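Sorbitol dehydrogenase (Gluconobacter oxydans, PDB 5ITG) probably catalyses the NADP-dependent oxidation of D-sorbitol to L-sorbose, as a member of the mannitol dehydrogenase family. Local coordinates at residues N332-T341 against R391-I402; M297-L305 against R354-S362. All blocks are in the same frame, centred on the assembly; numbering follows the deposited sequence.

Contact 1: residues N332-T341 against R391-I402; sequences NYLNKDVIPT and RAIEDKRDLSRI
D337 and R401 form a two-pronged salt bridge. The guanidinium comes side-on: R401 NE lies 2.7 Å from D337 OD2, and R401 NH2 lies 2.9 Å from D337 OD1. Both oxygens are met on the syn side, though from somewhat out of the carboxylate plane, and the two planes are only 15° apart. A bend in the R401 chain (chi3 -60°) turns its head to this fit. One face of the guanidinium lies under the K336 side chain, whose CB is 3.5 Å from R401 NH2. Further back, R401 CD packs 3.7 Å from N332 CB. R401 is thus a knob among N332, Y333, K336 and D337.

Next to it, the R397 guanidinium reaches the backbone of K336. Its NH2 makes a weak bond to K336 O (2.6 Å, with an N-H...O angle of 118°). T341 CG2 meets R397 NE at 3.5 Å. T341 CB sits over the centre of the R391 guanidinium face.

The remaining nitrogen of R401 has its own acid: D398 OD2 forms a salt bridge with R401 NH1 (3.1 Å). D398 is held in turn by S400: its OD1 accepts from S400 OG and, weakly, from S400 N as a helix cap. Two waters bridge D337 OD1 and D398 O, and one of them also accepts from I402 N. K396 closes helix 377-394 in a Schellman motif just before R397.

D337 is buried, but its OD1 takes one bond from R401 and one from each water. This pairing would favour an ionised carboxylate, and it ties helix 324-338 to the start of helix 400-412.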
loop_
_atom_site.group_PDB
_atom_site.type_symbol
_atom_site.label_atom_id
_atom_site.label_comp_id
_atom_site.label_asym_id
_atom_site.label_seq_id
_atom_site.Cartn_x
_atom_site.Cartn_y
_atom_site.Cartn_z
ATOM N N ASN A 332 -21.517 12.520 4.050
ATOM C CA ASN A 332 -22.241 13.317 3.060
ATOM C C ASN A 332 -21.403 13.528 1.800
ATOM O O ASN A 332 -21.935 13.521 0.688
ATOM C CB ASN A 332 -22.661 14.671 3.650
ATOM C CG ASN A 332 -23.684 14.525 4.772
ATOM O OD1 ASN A 332 -24.369 13.501 4.876
ATOM N ND2 ASN A 332 -23.805 15.556 5.605
ATOM N N TYR A 333 -20.103 13.742 1.981
ATOM C CA TYR A 333 -19.185 13.917 0.847
ATOM C C TYR A 333 -19.162 12.613 0.033
ATOM O O TYR A 333 -19.342 12.624 -1.181
ATOM C CB TYR A 333 -17.778 14.237 1.369
ATOM C CG TYR A 333 -16.664 14.227 0.327
ATOM C CD1 TYR A 333 -16.651 15.141 -0.726
ATOM C CD2 TYR A 333 -15.605 13.319 0.423
ATOM C CE1 TYR A 333 -15.599 15.156 -1.667
ATOM C CE2 TYR A 333 -14.551 13.326 -0.513
ATOM C CZ TYR A 333 -14.557 14.249 -1.551
ATOM O OH TYR A 333 -13.519 14.265 -2.469
ATOM N N LEU A 334 -18.936 11.489 0.707
ATOM C CA LEU A 334 -18.906 10.211 0.017
ATOM C C LEU A 334 -20.237 9.870 -0.657
ATOM O O LEU A 334 -20.255 9.453 -1.815
ATOM C CB LEU A 334 -18.505 9.099 0.982
ATOM C CG LEU A 334 -17.071 9.217 1.505
ATOM C CD1 LEU A 334 -16.829 8.116 2.522
ATOM C CD2 LEU A 334 -16.069 9.103 0.350
ATOM N N ASN A 335 -21.346 10.066 0.050
ATOM C CA ASN A 335 -22.672 9.756 -0.511
ATOM C C ASN A 335 -23.154 10.678 -1.620
ATOM O O ASN A 335 -23.682 10.224 -2.637
ATOM C CB ASN A 335 -23.744 9.772 0.580
ATOM C CG ASN A 335 -23.630 8.605 1.526
ATOM O OD1 ASN A 335 -23.248 7.507 1.129
ATOM N ND2 ASN A 335 -23.985 8.828 2.783
ATOM N N LYS A 336 -22.969 11.974 -1.422
ATOM C CA LYS A 336 -23.459 12.959 -2.379
ATOM C C LYS A 336 -22.521 13.426 -3.485
ATOM O O LYS A 336 -22.983 13.793 -4.569
ATOM C CB LYS A 336 -23.960 14.183 -1.614
ATOM C CG LYS A 336 -24.912 13.843 -0.479
ATOM C CD LYS A 336 -26.142 13.094 -0.974
ATOM C CE LYS A 336 -26.974 12.573 0.197
ATOM N NZ LYS A 336 -28.100 11.691 -0.251
ATOM N N ASP A 337 -21.218 13.426 -3.224
ATOM C CA ASP A 337 -20.259 13.902 -4.219
ATOM C C ASP A 337 -19.443 12.839 -4.945
ATOM O O ASP A 337 -19.275 12.906 -6.164
ATOM C CB ASP A 337 -19.302 14.906 -3.564
ATOM C CG ASP A 337 -20.041 16.017 -2.843
ATOM O OD1 ASP A 337 -20.861 16.698 -3.489
ATOM O OD2 ASP A 337 -19.814 16.205 -1.631
ATOM N N VAL A 338 -18.938 11.857 -4.207
ATOM C CA VAL A 338 -18.103 10.825 -4.811
ATOM C C VAL A 338 -18.856 9.650 -5.422
ATOM O O VAL A 338 -18.720 9.384 -6.614
ATOM C CB VAL A 338 -17.076 10.282 -3.794
ATOM C CG1 VAL A 338 -16.119 9.281 -4.480
ATOM C CG2 VAL A 338 -16.276 11.444 -3.192
ATOM N N ILE A 339 -19.642 8.946 -4.616
ATOM C CA ILE A 339 -20.383 7.789 -5.111
ATOM C C ILE A 339 -21.185 8.039 -6.397
ATOM O O ILE A 339 -21.177 7.200 -7.310
ATOM C CB ILE A 339 -21.316 7.206 -4.001
ATOM C CG1 ILE A 339 -20.461 6.474 -2.954
ATOM C CG2 ILE A 339 -22.320 6.222 -4.602
ATOM C CD1 ILE A 339 -21.253 5.914 -1.774
ATOM N N PRO A 340 -21.869 9.188 -6.501
ATOM C CA PRO A 340 -22.645 9.440 -7.728
ATOM C C PRO A 340 -21.782 9.681 -8.969
ATOM O O PRO A 340 -22.274 9.617 -10.092
ATOM C CB PRO A 340 -23.490 10.666 -7.364
ATOM C CG PRO A 340 -23.598 10.567 -5.845
ATOM C CD PRO A 340 -22.201 10.174 -5.461
ATOM N N THR A 341 -20.494 9.951 -8.771
ATOM C CA THR A 341 -19.605 10.202 -9.906
ATOM C C THR A 341 -18.433 9.219 -9.951
ATOM O O THR A 341 -17.387 9.511 -10.528
ATOM C CB THR A 341 -19.060 11.652 -9.871
ATOM O OG1 THR A 341 -18.165 11.811 -8.763
ATOM C CG2 THR A 341 -20.213 12.641 -9.713
ATOM N N ARG A 391 -15.884 16.501 -12.034
ATOM C CA ARG A 391 -17.234 16.002 -12.301
ATOM C C ARG A 391 -18.325 16.924 -11.776
ATOM O O ARG A 391 -19.312 17.176 -12.467
ATOM C CB ARG A 391 -17.419 14.601 -11.700
ATOM C CG ARG A 391 -16.698 13.522 -12.468
ATOM C CD ARG A 391 -17.290 13.357 -13.860
ATOM N NE ARG A 391 -18.424 12.440 -13.874
ATOM C CZ ARG A 391 -18.334 11.147 -13.573
ATOM N NH1 ARG A 391 -17.157 10.625 -13.233
ATOM N NH2 ARG A 391 -19.412 10.375 -13.627
ATOM N N ALA A 392 -18.148 17.429 -10.557
ATOM C CA ALA A 392 -19.132 18.323 -9.955
ATOM C C ALA A 392 -19.285 19.581 -10.791
ATOM O O ALA A 392 -20.398 20.052 -11.008
ATOM C CB ALA A 392 -18.718 18.695 -8.541
ATOM N N ILE A 393 -18.163 20.124 -11.258
ATOM C CA ILE A 393 -18.186 21.332 -12.090
ATOM C C ILE A 393 -18.749 21.036 -13.477
ATOM O O ILE A 393 -19.573 21.784 -13.993
ATOM C CB ILE A 393 -16.768 21.925 -12.280
ATOM C CG1 ILE A 393 -16.192 22.366 -10.933
ATOM C CG2 ILE A 393 -16.824 23.089 -13.268
ATOM C CD1 ILE A 393 -14.804 22.982 -11.030
ATOM N N GLU A 394 -18.291 19.942 -14.077
ATOM C CA GLU A 394 -18.735 19.552 -15.412
ATOM C C GLU A 394 -20.227 19.234 -15.465
ATOM O O GLU A 394 -20.928 19.669 -16.382
ATOM C CB GLU A 394 -17.942 18.335 -15.898
ATOM C CG GLU A 394 -16.447 18.585 -16.079
ATOM C CD GLU A 394 -15.657 17.297 -16.263
ATOM O OE1 GLU A 394 -16.200 16.211 -15.943
ATOM O OE2 GLU A 394 -14.488 17.372 -16.708
ATOM N N ASP A 395 -20.715 18.482 -14.485
ATOM C CA ASP A 395 -22.128 18.112 -14.458
ATOM C C ASP A 395 -23.008 19.104 -13.712
ATOM O O ASP A 395 -24.194 18.850 -13.500
ATOM C CB ASP A 395 -22.298 16.717 -13.852
ATOM C CG ASP A 395 -21.540 15.659 -14.620
ATOM O OD1 ASP A 395 -21.427 15.793 -15.857
ATOM O OD2 ASP A 395 -21.065 14.690 -13.988
ATOM N N LYS A 396 -22.426 20.226 -13.311
ATOM C CA LYS A 396 -23.162 21.270 -12.604
ATOM C C LYS A 396 -23.877 20.753 -11.359
ATOM O O LYS A 396 -25.080 20.963 -11.181
ATOM C CB LYS A 396 -24.161 21.921 -13.568
ATOM C CG LYS A 396 -23.481 22.480 -14.826
ATOM C CD LYS A 396 -24.469 22.887 -15.914
ATOM C CE LYS A 396 -23.731 23.479 -17.115
ATOM N NZ LYS A 396 -24.626 23.791 -18.268
ATOM N N ARG A 397 -23.128 20.082 -10.490
ATOM C CA ARG A 397 -23.689 19.535 -9.259
ATOM C C ARG A 397 -23.321 20.420 -8.067
ATOM O O ARG A 397 -22.465 21.290 -8.186
ATOM C CB ARG A 397 -23.178 18.107 -9.065
ATOM C CG ARG A 397 -23.781 17.124 -10.063
ATOM C CD ARG A 397 -22.874 15.941 -10.322
ATOM N NE ARG A 397 -22.448 15.284 -9.093
ATOM C CZ ARG A 397 -23.271 14.699 -8.230
ATOM N NH1 ARG A 397 -24.580 14.688 -8.454
ATOM N NH2 ARG A 397 -22.780 14.113 -7.146
ATOM N N ASP A 398 -23.970 20.202 -6.927
ATOM C CA ASP A 398 -23.707 20.997 -5.727
ATOM C C ASP A 398 -22.227 20.990 -5.350
ATOM O O ASP A 398 -21.605 19.932 -5.258
ATOM C CB ASP A 398 -24.544 20.483 -4.550
ATOM C CG ASP A 398 -24.303 21.276 -3.275
ATOM O OD1 ASP A 398 -24.291 22.522 -3.342
ATOM O OD2 ASP A 398 -24.131 20.656 -2.205
ATOM N N LEU A 399 -21.677 22.176 -5.111
ATOM C CA LEU A 399 -20.262 22.325 -4.781
ATOM C C LEU A 399 -19.989 22.593 -3.303
ATOM O O LEU A 399 -18.831 22.670 -2.883
ATOM C CB LEU A 399 -19.672 23.463 -5.621
ATOM C CG LEU A 399 -19.766 23.274 -7.140
ATOM C CD1 LEU A 399 -19.365 24.543 -7.869
ATOM C CD2 LEU A 399 -18.879 22.120 -7.545
ATOM N N SER A 400 -21.054 22.719 -2.521
ATOM C CA SER A 400 -20.950 23.008 -1.093
ATOM C C SER A 400 -19.913 22.222 -0.305
ATOM O O SER A 400 -19.033 22.816 0.310
ATOM C CB SER A 400 -22.318 22.831 -0.424
ATOM O OG SER A 400 -23.242 23.772 -0.942
ATOM N N ARG A 401 -20.014 20.893 -0.311
ATOM C CA ARG A 401 -19.076 20.058 0.442
ATOM C C ARG A 401 -17.685 20.038 -0.176
ATOM O O ARG A 401 -16.681 19.944 0.533
ATOM C CB ARG A 401 -19.613 18.631 0.563
ATOM C CG ARG A 401 -20.884 18.521 1.407
ATOM C CD ARG A 401 -21.597 17.205 1.135
ATOM N NE ARG A 401 -21.973 17.099 -0.273
ATOM C CZ ARG A 401 -23.045 17.671 -0.814
ATOM N NH1 ARG A 401 -23.869 18.391 -0.064
ATOM N NH2 ARG A 401 -23.283 17.546 -2.112
ATOM N N ILE A 402 -17.627 20.120 -1.500
ATOM C CA ILE A 402 -16.355 20.136 -2.202
ATOM C C ILE A 402 -15.613 21.417 -1.813
ATOM O O ILE A 402 -14.400 21.398 -1.549
ATOM C CB ILE A 402 -16.586 20.066 -3.737
ATOM C CG1 ILE A 402 -17.019 18.640 -4.109
ATOM C CG2 ILE A 402 -15.313 20.459 -4.501
ATOM C CD1 ILE A 402 -17.537 18.489 -5.519
HETATM O O HOH W 1 -20.262 19.396 -2.986
HETATM O O HOH W 2 -21.744 17.283 -5.800
#

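Contact 2: residues M297-L305 against R354-S362; sequences MLNAGHVML and RDSVISRFS
R354, which packs against M297, holds D355 OD1 with two nitrogens. R354 NE is 3.2 Å and R354 NH2 3.1 Å from D355 OD1, and both come from the same face of the carboxylate. The third nitrogen, NH1, bonds to N335 of helix 324-338. The root of the R354 chain makes the contact across the helices: the selenomethionine M297 brings its CE within 3.6 Å of R354 CB.

The centre of the contact is F361. Its ring forms an offset stack with H302, with centroids 4.2 Å apart and planes at 16°. F361 CE1 lies over the middle of the imidazole. On the opposite face V357 O of its own helix lies near the rim. L298 O approaches in the ring plane, 3.6 Å from F361 CZ. G301 brings bare backbone to the same ring's edge, and L305 CD2 lies 4.0 Å from F361 CD2.

The L298 side chain also borders this ring and reaches V357 and R360. With CG anti to the backbone N (chi1 180°), it places CD1 3.6 Å from V357 CG2, while CD2 meets R360 NH1. The R360 guanidinium goes on to salt bridges with D229 and E258.

The axes of 297-305 and 354-361 approach to 10.0 Å and cross at -47°. F361 is a single knob in a hole of L298, G301, H302 and L305, at a helix-helix interface of the mannitol dehydrogenase family's C-terminal domain.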
loop_
_atom_site.group_PDB
_atom_site.type_symbol
_atom_site.label_atom_id
_atom_site.label_comp_id
_atom_site.label_asym_id
_atom_site.label_seq_id
_atom_site.Cartn_x
_atom_site.Cartn_y
_atom_site.Cartn_z
HETATM N N MSE A 297 -12.347 7.396 -2.622
HETATM C CA MSE A 297 -13.171 7.197 -1.431
HETATM C C MSE A 297 -12.317 7.046 -0.163
HETATM O O MSE A 297 -12.520 7.783 0.792
HETATM C CB MSE A 297 -14.089 5.985 -1.603
HETATM C CG MSE A 297 -15.223 6.227 -2.599
HETATM SE SE MSE A 297 -16.491 4.785 -2.605
HETATM C CE MSE A 297 -17.330 5.169 -0.893
ATOM N N LEU A 298 -11.358 6.116 -0.154
ATOM C CA LEU A 298 -10.526 5.926 1.036
ATOM C C LEU A 298 -9.526 7.065 1.241
ATOM O O LEU A 298 -9.527 7.719 2.288
ATOM C CB LEU A 298 -9.766 4.592 0.979
ATOM C CG LEU A 298 -8.862 4.309 2.194
ATOM C CD1 LEU A 298 -9.712 3.971 3.393
ATOM C CD2 LEU A 298 -7.912 3.162 1.895
ATOM N N ASN A 299 -8.679 7.304 0.240
ATOM C CA ASN A 299 -7.671 8.360 0.329
ATOM C C ASN A 299 -8.309 9.748 0.397
ATOM O O ASN A 299 -7.925 10.583 1.225
ATOM C CB ASN A 299 -6.705 8.271 -0.867
ATOM C CG ASN A 299 -6.018 6.915 -0.967
ATOM O OD1 ASN A 299 -5.762 6.253 0.044
ATOM N ND2 ASN A 299 -5.700 6.505 -2.185
ATOM N N ALA A 300 -9.278 9.995 -0.480
ATOM C CA ALA A 300 -9.987 11.267 -0.506
ATOM C C ALA A 300 -10.709 11.482 0.821
ATOM O O ALA A 300 -10.749 12.599 1.343
ATOM C CB ALA A 300 -11.013 11.280 -1.655
ATOM N N GLY A 301 -11.300 10.409 1.343
ATOM C CA GLY A 301 -12.025 10.502 2.605
ATOM C C GLY A 301 -11.093 10.775 3.768
ATOM O O GLY A 301 -11.446 11.483 4.711
ATOM N N HIS A 302 -9.895 10.205 3.704
ATOM C CA HIS A 302 -8.912 10.392 4.759
ATOM C C HIS A 302 -8.591 11.880 4.930
ATOM O O HIS A 302 -8.583 12.385 6.049
ATOM C CB HIS A 302 -7.639 9.598 4.436
ATOM C CG HIS A 302 -7.130 8.786 5.587
ATOM N ND1 HIS A 302 -6.265 7.727 5.423
ATOM C CD2 HIS A 302 -7.384 8.863 6.916
ATOM C CE1 HIS A 302 -6.009 7.184 6.601
ATOM N NE2 HIS A 302 -6.677 7.854 7.523
ATOM N N VAL A 303 -8.352 12.595 3.833
ATOM C CA VAL A 303 -8.046 14.015 3.967
ATOM C C VAL A 303 -9.276 14.877 4.217
ATOM O O VAL A 303 -9.169 15.923 4.857
ATOM C CB VAL A 303 -7.264 14.574 2.759
ATOM C CG1 VAL A 303 -5.843 14.014 2.774
ATOM C CG2 VAL A 303 -7.964 14.237 1.460
HETATM N N MSE A 304 -10.441 14.453 3.729
HETATM C CA MSE A 304 -11.661 15.228 3.970
HETATM C C MSE A 304 -11.952 15.202 5.469
HETATM O O MSE A 304 -12.596 16.104 6.019
HETATM C CB MSE A 304 -12.848 14.645 3.197
HETATM C CG MSE A 304 -14.177 15.323 3.495
HETATM SE SE MSE A 304 -14.218 17.240 3.125
HETATM C CE MSE A 304 -14.474 17.171 1.200
ATOM N N LEU A 305 -11.466 14.159 6.129
ATOM C CA LEU A 305 -11.643 14.025 7.567
ATOM C C LEU A 305 -10.550 14.790 8.321
ATOM O O LEU A 305 -10.828 15.576 9.234
ATOM C CB LEU A 305 -11.563 12.550 7.976
ATOM C CG LEU A 305 -11.630 12.274 9.485
ATOM C CD1 LEU A 305 -13.052 12.530 9.991
ATOM C CD2 LEU A 305 -11.231 10.837 9.771
ATOM N N ARG A 354 -17.877 2.434 1.464
ATOM C CA ARG A 354 -17.997 3.613 2.321
ATOM C C ARG A 354 -18.026 3.165 3.779
ATOM O O ARG A 354 -17.334 3.728 4.629
ATOM C CB ARG A 354 -19.290 4.369 1.996
ATOM C CG ARG A 354 -19.659 5.473 2.982
ATOM C CD ARG A 354 -21.165 5.754 2.910
ATOM N NE ARG A 354 -21.953 4.644 3.450
ATOM C CZ ARG A 354 -23.233 4.413 3.164
ATOM N NH1 ARG A 354 -23.896 5.208 2.329
ATOM N NH2 ARG A 354 -23.860 3.389 3.727
ATOM N N ASP A 355 -18.832 2.147 4.067
ATOM C CA ASP A 355 -18.930 1.646 5.428
ATOM C C ASP A 355 -17.582 1.160 5.945
ATOM O O ASP A 355 -17.238 1.408 7.100
ATOM C CB ASP A 355 -19.964 0.520 5.520
ATOM C CG ASP A 355 -21.382 1.016 5.292
ATOM O OD1 ASP A 355 -21.627 2.224 5.509
ATOM O OD2 ASP A 355 -22.252 0.202 4.911
ATOM N N SER A 356 -16.813 0.482 5.097
ATOM C CA SER A 356 -15.504 -0.013 5.521
ATOM C C SER A 356 -14.527 1.134 5.775
ATOM O O SER A 356 -13.709 1.068 6.693
ATOM C CB SER A 356 -14.911 -0.968 4.478
ATOM O OG SER A 356 -14.579 -0.291 3.276
ATOM N N VAL A 357 -14.599 2.182 4.963
ATOM C CA VAL A 357 -13.703 3.318 5.157
ATOM C C VAL A 357 -13.937 3.895 6.547
ATOM O O VAL A 357 -12.996 4.099 7.311
ATOM C CB VAL A 357 -13.933 4.402 4.073
ATOM C CG1 VAL A 357 -13.340 5.740 4.518
ATOM C CG2 VAL A 357 -13.277 3.942 2.756
ATOM N N ILE A 358 -15.204 4.120 6.878
ATOM C CA ILE A 358 -15.575 4.669 8.179
ATOM C C ILE A 358 -15.114 3.762 9.326
ATOM O O ILE A 358 -14.492 4.221 10.282
ATOM C CB ILE A 358 -17.102 4.856 8.271
ATOM C CG1 ILE A 358 -17.579 5.799 7.164
ATOM C CG2 ILE A 358 -17.489 5.380 9.652
ATOM C CD1 ILE A 358 -16.918 7.144 7.190
ATOM N N SER A 359 -15.416 2.474 9.218
ATOM C CA SER A 359 -15.041 1.506 10.246
ATOM C C SER A 359 -13.533 1.429 10.461
ATOM O O SER A 359 -13.056 1.373 11.599
ATOM C CB SER A 359 -15.578 0.122 9.874
ATOM O OG SER A 359 -15.147 -0.850 10.818
ATOM N N ARG A 360 -12.780 1.426 9.367
ATOM C CA ARG A 360 -11.333 1.346 9.450
ATOM C C ARG A 360 -10.737 2.549 10.154
ATOM O O ARG A 360 -9.830 2.400 10.979
ATOM C CB ARG A 360 -10.738 1.196 8.051
ATOM C CG ARG A 360 -11.094 -0.134 7.408
ATOM C CD ARG A 360 -10.572 -0.231 5.989
ATOM N NE ARG A 360 -9.111 -0.271 5.929
ATOM C CZ ARG A 360 -8.414 -0.051 4.815
ATOM N NH1 ARG A 360 -9.048 0.226 3.682
ATOM N NH2 ARG A 360 -7.086 -0.115 4.831
ATOM N N PHE A 361 -11.244 3.738 9.835
ATOM C CA PHE A 361 -10.750 4.962 10.456
ATOM C C PHE A 361 -11.022 4.939 11.966
ATOM O O PHE A 361 -10.344 5.620 12.731
ATOM C CB PHE A 361 -11.413 6.207 9.832
ATOM C CG PHE A 361 -10.996 6.490 8.399
ATOM C CD1 PHE A 361 -9.935 5.810 7.804
ATOM C CD2 PHE A 361 -11.664 7.465 7.655
ATOM C CE1 PHE A 361 -9.543 6.098 6.482
ATOM C CE2 PHE A 361 -11.282 7.762 6.334
ATOM C CZ PHE A 361 -10.219 7.078 5.751
ATOM N N SER A 362 -12.016 4.160 12.391
ATOM C CA SER A 362 -12.347 4.055 13.814
ATOM C C SER A 362 -11.500 3.011 14.557
ATOM O O SER A 362 -11.647 2.847 15.772
ATOM C CB SER A 362 -13.820 3.694 13.998
ATOM O OG SER A 362 -14.026 2.305 13.763
#

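Following the chain from the N terminus, helix 288-312 carries the first segment of contact 2. Helix 324-338 comes next, with the first segment of contact 1 at its end. Helix 350-361 then returns to residues 297-305 and closes a loop of 48 residues. Helix 377-394 and the start of helix 400-412 complete contact 1, closing a loop of 49. The segments alternate, so the two loops cross. The contacts also touch: Y333 of contact 1 packs on M304 of contact 2, and V338 on M297. Together they join five helices of the C-terminal domain, with contact 1 farther from the chain centre.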